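Local coordinates for protein methionine gamma-lyase (Trichomonas vaginalis, PDB 1PFF) that belongs to the Cys/Met metabolism family of pyridoxal-phosphate-dependent enzymes, within the broad aminotransferase-like clan, at residues F33-A36 / G37-L40; C49-A52 / L53-Q57; A211-L214 / H215-A219. All coordinates share one frame; numbering follows the deposited sequence.

Overall arrangement
The three contacts follow one another along the chain and are all local. Interaction 1 is the turn that leads from helix 22-33 into strand 39-43. Interaction 2 lies on helix 48-60, which connects that strand to strand 64-68 of the seven-stranded sheet. Their centres are about 14 Å apart and they touch, Leu-40 CD2 lying 4.1 Å from Phe-54 CD2; this one beta-alpha-beta region meets the second subunit. Interaction 3, at the end of the long helix 183-216, is on the opposite side of the chain's centre, about 45 Å from interaction 1 and 35 Å from interaction 2, centre to centre. There the helix packs against the smaller five-stranded sheet, and no other chain of the assembly touches it.

Interaction 1 (F33-A36 / G37-L40); sequences FLKA and GDHL
Phe-33 reaches Asp-38 through its backbone: a water donates both to Phe-33 O and to Asp-38 OD2, linking the Phe-33 carbonyl to the carboxylate. Leu-34 supplies the apolar side of the contact. Its CD2 lies 3.8 Å from Asp-38 CB, and its CD1 meets Leu-40 CD1 at 4.0 Å, the two leucines crossing at about a right angle. Arg-85, Ile-86 and Leu-58 also border Leu-34.

Lys-35 grips Asp-38 three ways. Its N gives a weak, bent bond to Asp-38 OD2 (2.9 Å). Its O accepts from Asp-38 N at 3.0 Å, closing a type II beta turn from Lys-35 to Asp-38. Its side chain leaves with CG between the backbone N and the carbonyl carbon (chi1 57°), crossing the aspartate at about a right angle, with Lys-35 CG 3.4 Å from Asp-38 OD2. A bend at chi4 (48°) then brings NZ back to Asp-38 OD1, a 3.0 Å salt bridge on the syn side, 25° out of the carboxylate plane.

Ala-36 and Gly-37 form the corner of the turn, where glycine takes the positive phi that a type II turn has at this position. Ala-36 also makes backbone hydrogen bonds to the second subunit.

Asp-38 is buried, and Arg-85 gives OD1 another salt bridge. With a lysine, an arginine, a backbone N-H and a water around it, the carboxylate is probably ionised and probably held against rotation, fixing the turn just ahead of strand 39-43.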
loop_
_atom_site.group_PDB
_atom_site.type_symbol
_atom_site.label_atom_id
_atom_site.label_comp_id
_atom_site.label_asym_id
_atom_site.label_seq_id
_atom_site.Cartn_x
_atom_site.Cartn_y
_atom_site.Cartn_z
ATOM N N PHE A 33 -23.023 19.353 14.763
ATOM C CA PHE A 33 -24.338 19.479 15.396
ATOM C C PHE A 33 -24.410 20.530 16.498
ATOM O O PHE A 33 -25.405 20.624 17.238
ATOM C CB PHE A 33 -24.847 18.103 15.856
ATOM C CG PHE A 33 -25.081 17.148 14.710
ATOM C CD1 PHE A 33 -24.222 16.070 14.491
ATOM C CD2 PHE A 33 -26.125 17.360 13.820
ATOM C CE1 PHE A 33 -24.416 15.203 13.403
ATOM C CE2 PHE A 33 -26.337 16.496 12.739
ATOM C CZ PHE A 33 -25.476 15.419 12.533
ATOM N N LEU A 34 -23.360 21.337 16.577
ATOM C CA LEU A 34 -23.296 22.446 17.524
ATOM C C LEU A 34 -23.159 23.768 16.780
ATOM O O LEU A 34 -22.830 23.792 15.594
ATOM C CB LEU A 34 -22.111 22.270 18.490
ATOM C CG LEU A 34 -22.215 21.133 19.515
ATOM C CD1 LEU A 34 -20.907 20.971 20.292
ATOM C CD2 LEU A 34 -23.427 21.284 20.482
ATOM N N LYS A 35 -23.417 24.853 17.502
ATOM C CA LYS A 35 -23.164 26.214 17.043
ATOM C C LYS A 35 -22.951 27.078 18.275
ATOM O O LYS A 35 -23.273 26.663 19.396
ATOM C CB LYS A 35 -24.321 26.749 16.189
ATOM C CG LYS A 35 -25.682 26.742 16.865
ATOM C CD LYS A 35 -26.724 27.377 15.982
ATOM C CE LYS A 35 -28.113 26.868 16.326
ATOM N NZ LYS A 35 -28.417 26.883 17.785
ATOM N N ALA A 36 -22.390 28.266 18.087
ATOM C CA ALA A 36 -22.239 29.198 19.201
ATOM C C ALA A 36 -23.617 29.395 19.827
ATOM O O ALA A 36 -24.608 29.589 19.112
ATOM C CB ALA A 36 -21.680 30.526 18.714
ATOM N N GLY A 37 -23.679 29.329 21.152
ATOM C CA GLY A 37 -24.937 29.436 21.869
ATOM C C GLY A 37 -25.549 28.107 22.306
ATOM O O GLY A 37 -26.529 28.105 23.070
ATOM N N ASP A 38 -25.000 26.995 21.821
ATOM C CA ASP A 38 -25.460 25.655 22.214
ATOM C C ASP A 38 -24.803 25.209 23.525
ATOM O O ASP A 38 -23.880 25.859 24.015
ATOM C CB ASP A 38 -25.133 24.621 21.130
ATOM C CG ASP A 38 -26.063 24.694 19.938
ATOM O OD1 ASP A 38 -27.094 25.409 19.988
ATOM O OD2 ASP A 38 -25.838 24.051 18.896
ATOM N N HIS A 39 -25.282 24.088 24.063
ATOM C CA HIS A 39 -24.781 23.521 25.315
ATOM C C HIS A 39 -24.485 22.031 25.119
ATOM O O HIS A 39 -25.232 21.325 24.456
ATOM C CB HIS A 39 -25.809 23.760 26.436
ATOM C CG HIS A 39 -25.471 23.114 27.750
ATOM N ND1 HIS A 39 -26.326 22.230 28.378
ATOM C CD2 HIS A 39 -24.400 23.249 28.570
ATOM C CE1 HIS A 39 -25.785 21.833 29.519
ATOM N NE2 HIS A 39 -24.618 22.438 29.661
ATOM N N LEU A 40 -23.376 21.571 25.690
ATOM C CA LEU A 40 -22.989 20.167 25.622
ATOM C C LEU A 40 -22.734 19.654 27.032
ATOM O O LEU A 40 -22.090 20.326 27.839
ATOM C CB LEU A 40 -21.721 19.977 24.758
ATOM C CG LEU A 40 -21.192 18.539 24.612
ATOM C CD1 LEU A 40 -20.576 18.300 23.216
ATOM C CD2 LEU A 40 -20.153 18.236 25.693
HETATM O O HOH W 1 -27.046 23.313 16.895
#

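Interaction 2 (C49-A52 / L53-Q57); sequences CTHA and LFEHQ
Ala-52, with the most surface buried here, uses its carbonyl twice. Ala-52 O accepts from His-56 N at 3.0 Å and, more weakly, from Gln-57 N at 3.4 Å, so the helix widens locally into a pi-type turn between Leu-53 and Gln-57. The methyl of Ala-52 also meets His-56, its CB lying 4.1 Å from the ring atom CD2. Asp-175 of the second subunit packs on Ala-52.

His-51 is one turn before Glu-55. Its CG is anti to the backbone N (chi1 -172°), and the extended glutamate chain carries OE1 to the edge of the imidazole, near the ring plane, while ring and carboxylate planes stand 68° apart. The modelled approach there is too tight in part, so its details are doubtful. Backbone atoms join the same pair: Glu-55 N donates to His-51 O nearly in line with the carbonyl, at 2.6 Å, short in the model. The His-51 ring is also stacked with Phe-67.

Thr-50 turns its CG2 over the Phe-54 ring in a CH-pi contact, 4.2 Å from the centroid and 23° off the normal. The two side chains run alongside and point the same way. Thr-50 O accepts from Phe-54 N at 3.1 Å and lies 3.5 Å above the Phe-54 ring plane, toward its rim. Phe-54 is further packed edge-to-face with Tyr-88, on the sheet.

These pairings, i to i+4 apart from the wider turn at Ala-52, line successive flanks of helix 48-60, the crossover helix of the beta-alpha-beta unit that links parallel strands 39-43 and 64-68.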
loop_
_atom_site.group_PDB
_atom_site.type_symbol
_atom_site.label_atom_id
_atom_site.label_comp_id
_atom_site.label_asym_id
_atom_site.label_seq_id
_atom_site.Cartn_x
_atom_site.Cartn_y
_atom_site.Cartn_z
ATOM N N CYS A 49 -7.386 13.883 24.906
ATOM C CA CYS A 49 -7.641 14.754 23.753
ATOM C C CYS A 49 -9.096 15.207 23.659
ATOM O O CYS A 49 -9.367 16.353 23.296
ATOM C CB CYS A 49 -7.209 14.081 22.451
ATOM S SG CYS A 49 -5.418 13.878 22.307
ATOM N N THR A 50 -10.021 14.306 23.992
ATOM C CA THR A 50 -11.448 14.621 23.995
ATOM C C THR A 50 -11.743 15.749 24.982
ATOM O O THR A 50 -12.526 16.645 24.681
ATOM C CB THR A 50 -12.279 13.373 24.342
ATOM O OG1 THR A 50 -11.971 12.327 23.415
ATOM C CG2 THR A 50 -13.766 13.625 24.104
ATOM N N HIS A 51 -11.099 15.700 26.148
ATOM C CA HIS A 51 -11.297 16.709 27.177
ATOM C C HIS A 51 -10.851 18.084 26.676
ATOM O O HIS A 51 -11.547 19.072 26.886
ATOM C CB HIS A 51 -10.568 16.339 28.468
ATOM C CG HIS A 51 -10.900 17.238 29.618
ATOM N ND1 HIS A 51 -12.014 17.055 30.411
ATOM C CD2 HIS A 51 -10.273 18.340 30.096
ATOM C CE1 HIS A 51 -12.055 18.002 31.334
ATOM N NE2 HIS A 51 -11.010 18.795 31.164
ATOM N N ALA A 52 -9.704 18.129 26.001
ATOM C CA ALA A 52 -9.185 19.371 25.427
ATOM C C ALA A 52 -10.125 19.961 24.367
ATOM O O ALA A 52 -10.357 21.176 24.342
ATOM C CB ALA A 52 -7.797 19.153 24.850
ATOM N N LEU A 53 -10.675 19.107 23.502
ATOM C CA LEU A 53 -11.627 19.575 22.496
ATOM C C LEU A 53 -12.820 20.252 23.170
ATOM O O LEU A 53 -13.243 21.341 22.761
ATOM C CB LEU A 53 -12.103 18.422 21.608
ATOM C CG LEU A 53 -13.363 18.682 20.767
ATOM C CD1 LEU A 53 -13.087 19.694 19.637
ATOM C CD2 LEU A 53 -13.918 17.401 20.207
ATOM N N PHE A 54 -13.355 19.595 24.199
ATOM C CA PHE A 54 -14.533 20.106 24.901
ATOM C C PHE A 54 -14.187 21.301 25.778
ATOM O O PHE A 54 -14.862 22.321 25.709
ATOM C CB PHE A 54 -15.179 19.015 25.762
ATOM C CG PHE A 54 -15.807 17.891 24.972
ATOM C CD1 PHE A 54 -15.853 17.919 23.580
ATOM C CD2 PHE A 54 -16.357 16.802 25.634
ATOM C CE1 PHE A 54 -16.432 16.878 22.857
ATOM C CE2 PHE A 54 -16.953 15.756 24.917
ATOM C CZ PHE A 54 -16.985 15.795 23.528
ATOM N N GLU A 55 -13.135 21.168 26.592
ATOM C CA GLU A 55 -12.808 22.178 27.609
ATOM C C GLU A 55 -12.315 23.483 27.003
ATOM O O GLU A 55 -12.700 24.554 27.452
ATOM C CB GLU A 55 -11.774 21.661 28.615
ATOM C CG GLU A 55 -11.641 22.528 29.868
ATOM C CD GLU A 55 -10.436 22.178 30.728
ATOM O OE1 GLU A 55 -9.756 21.170 30.447
ATOM O OE2 GLU A 55 -10.155 22.922 31.696
ATOM N N HIS A 56 -11.461 23.391 25.989
ATOM C CA HIS A 56 -10.824 24.585 25.445
ATOM C C HIS A 56 -11.450 25.028 24.121
ATOM O O HIS A 56 -11.787 26.201 23.967
ATOM C CB HIS A 56 -9.309 24.387 25.290
ATOM C CG HIS A 56 -8.618 23.928 26.540
ATOM N ND1 HIS A 56 -8.546 24.699 27.683
ATOM C CD2 HIS A 56 -7.954 22.780 26.820
ATOM C CE1 HIS A 56 -7.878 24.042 28.615
ATOM N NE2 HIS A 56 -7.507 22.874 28.117
ATOM N N GLN A 57 -11.618 24.097 23.180
ATOM C CA GLN A 57 -12.003 24.448 21.810
ATOM C C GLN A 57 -13.484 24.813 21.617
ATOM O O GLN A 57 -13.802 25.874 21.063
ATOM C CB GLN A 57 -11.559 23.363 20.823
ATOM C CG GLN A 57 -10.077 22.976 20.954
ATOM C CD GLN A 57 -9.116 24.143 20.701
ATOM O OE1 GLN A 57 -9.494 25.162 20.121
ATOM N NE2 GLN A 57 -7.864 23.979 21.124
#

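Interaction 3 (A211-L214 / H215-A219); sequences AEFL and HEHKA. With EDO (1,2-ethanediol), chain I; EDO (1,2-ethanediol), chain H; EDO (1,2-ethanediol), chain G.
At the C-terminal end of the long helix 183-216, Ala-211 still holds His-215 by a regular helical bond, and beyond it the pattern changes. His-215 N meets Ala-211 O at 2.9 Å. Glu-216 N is then shared weakly between Glu-212 O and Phe-213 O, each 3.2 Å away. His-217 N bonds weakly to Phe-213 O and also donates to Leu-214 O at 3.2 Å; this last donor stands above the carbonyl plane, 73° out of it. Bonds to the third residue back thus join weakened ones to the fourth, as the last turn narrows before the loop.

Phe-213 and His-217 carry the side-chain contact. They lie alongside and point the same way, ring centroids 5.7 Å apart and planes 70° from each other. A chi1 near 180° (-168°) swings the His-217 ring to the flank where Phe-213 packs on Ile-320 and Lys-324 of helix 316-328. Leu-327 borders His-217 on that same helix. Leu-214 packs instead on Ile-248 and Phe-250 of strand 247-251.

The extended Glu-216 chain passes near Glu-212 O, while the carboxylate of Glu-212 bonds to Gln-208.

Three 1,2-ethanediol molecules, probably from the crystallisation liquor, gather about the end. One lies over a face of the His-215 ring, C1 3.5 Å from CE1. Another sets O2 2.8 Å from Leu-214 O, but it sits too tightly in the model and its position is doubtful. A third is weakly bonded by its O2 to both Glu-216 O and Lys-218 NZ.

Main-chain carbonyls at a helix C-terminus run short of following amides, and their partial negative charge probably attracts such hydroxyls; the lysine is linked to Glu-216 O only weakly, through the ethanediol.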
loop_
_atom_site.group_PDB
_atom_site.type_symbol
_atom_site.label_atom_id
_atom_site.label_comp_id
_atom_site.label_asym_id
_atom_site.label_seq_id
_atom_site.Cartn_x
_atom_site.Cartn_y
_atom_site.Cartn_z
ATOM N N ALA A 211 -7.559 -10.030 35.576
ATOM C CA ALA A 211 -8.172 -9.202 36.611
ATOM C C ALA A 211 -8.315 -9.978 37.927
ATOM O O ALA A 211 -8.014 -9.459 39.002
ATOM C CB ALA A 211 -9.524 -8.652 36.135
ATOM N N GLU A 212 -8.751 -11.229 37.839
ATOM C CA GLU A 212 -8.903 -12.060 39.033
ATOM C C GLU A 212 -7.557 -12.381 39.685
ATOM O O GLU A 212 -7.441 -12.375 40.919
ATOM C CB GLU A 212 -9.700 -13.328 38.707
ATOM C CG GLU A 212 -11.165 -13.011 38.423
ATOM C CD GLU A 212 -11.962 -14.203 37.925
ATOM O OE1 GLU A 212 -13.206 -14.083 37.838
ATOM O OE2 GLU A 212 -11.353 -15.247 37.618
ATOM N N PHE A 213 -6.537 -12.625 38.862
ATOM C CA PHE A 213 -5.186 -12.865 39.375
ATOM C C PHE A 213 -4.693 -11.622 40.131
ATOM O O PHE A 213 -4.146 -11.733 41.238
ATOM C CB PHE A 213 -4.208 -13.243 38.242
ATOM C CG PHE A 213 -2.792 -12.795 38.494
ATOM C CD1 PHE A 213 -1.972 -13.505 39.367
ATOM C CD2 PHE A 213 -2.292 -11.648 37.885
ATOM C CE1 PHE A 213 -0.663 -13.081 39.632
ATOM C CE2 PHE A 213 -0.990 -11.215 38.140
ATOM C CZ PHE A 213 -0.172 -11.938 39.019
ATOM N N LEU A 214 -4.901 -10.446 39.538
ATOM C CA LEU A 214 -4.424 -9.190 40.120
ATOM C C LEU A 214 -5.171 -8.873 41.412
ATOM O O LEU A 214 -4.569 -8.397 42.385
ATOM C CB LEU A 214 -4.576 -8.035 39.132
ATOM C CG LEU A 214 -3.724 -8.023 37.854
ATOM C CD1 LEU A 214 -4.311 -7.023 36.856
ATOM C CD2 LEU A 214 -2.275 -7.694 38.166
ATOM N N HIS A 215 -6.470 -9.158 41.405
ATOM C CA HIS A 215 -7.362 -8.981 42.559
ATOM C C HIS A 215 -6.864 -9.766 43.771
ATOM O O HIS A 215 -7.045 -9.339 44.912
ATOM C CB HIS A 215 -8.782 -9.429 42.190
ATOM C CG HIS A 215 -9.812 -9.158 43.250
ATOM N ND1 HIS A 215 -10.262 -7.889 43.546
ATOM C CD2 HIS A 215 -10.495 -9.998 44.068
ATOM C CE1 HIS A 215 -11.174 -7.956 44.502
ATOM N NE2 HIS A 215 -11.330 -9.223 44.840
ATOM N N GLU A 216 -6.238 -10.911 43.519
ATOM C CA GLU A 216 -5.758 -11.763 44.595
ATOM C C GLU A 216 -4.292 -11.548 44.964
ATOM O O GLU A 216 -3.846 -12.028 46.010
ATOM C CB GLU A 216 -6.037 -13.230 44.267
ATOM C CG GLU A 216 -7.513 -13.563 44.383
ATOM C CD GLU A 216 -7.832 -15.008 44.059
ATOM O OE1 GLU A 216 -6.898 -15.782 43.756
ATOM O OE2 GLU A 216 -9.028 -15.362 44.107
ATOM N N HIS A 217 -3.551 -10.818 44.132
ATOM C CA HIS A 217 -2.129 -10.576 44.398
ATOM C C HIS A 217 -1.886 -9.509 45.474
ATOM O O HIS A 217 -2.416 -8.406 45.385
ATOM C CB HIS A 217 -1.380 -10.200 43.115
ATOM C CG HIS A 217 0.108 -10.227 43.266
ATOM N ND1 HIS A 217 0.897 -11.205 42.698
ATOM C CD2 HIS A 217 0.950 -9.408 43.941
ATOM C CE1 HIS A 217 2.161 -10.982 43.012
ATOM N NE2 HIS A 217 2.219 -9.905 43.776
ATOM N N LYS A 218 -1.044 -9.830 46.458
ATOM C CA LYS A 218 -0.798 -8.933 47.596
ATOM C C LYS A 218 -0.260 -7.544 47.225
ATOM O O LYS A 218 -0.616 -6.553 47.865
ATOM C CB LYS A 218 0.116 -9.592 48.640
ATOM C CG LYS A 218 -0.254 -11.038 49.014
ATOM C CD LYS A 218 -1.578 -11.126 49.766
ATOM C CE LYS A 218 -1.604 -12.325 50.710
ATOM N NZ LYS A 218 -2.920 -13.045 50.679
ATOM N N ALA A 219 0.583 -7.470 46.196
ATOM C CA ALA A 219 1.206 -6.203 45.798
ATOM C C ALA A 219 0.232 -5.275 45.078
ATOM O O ALA A 219 0.486 -4.080 44.945
ATOM C CB ALA A 219 2.431 -6.459 44.921
HETATM C C1 EDO I . -4.974 -7.867 46.036
HETATM O O1 EDO I . -4.523 -7.625 47.357
HETATM C C2 EDO I . -5.695 -6.623 45.537
HETATM O O2 EDO I . -5.920 -6.670 44.139
HETATM C C1 EDO H . -5.350 -9.975 49.427
HETATM O O1 EDO H . -6.179 -8.824 49.498
HETATM C C2 EDO H . -5.874 -10.890 48.328
HETATM O O2 EDO H . -5.565 -12.235 48.657
HETATM C C1 EDO G . -8.738 -6.704 46.663
HETATM O O1 EDO G . -7.872 -7.436 47.515
HETATM C C2 EDO G . -8.684 -5.232 47.054
HETATM O O2 EDO G . -9.765 -4.541 46.453
#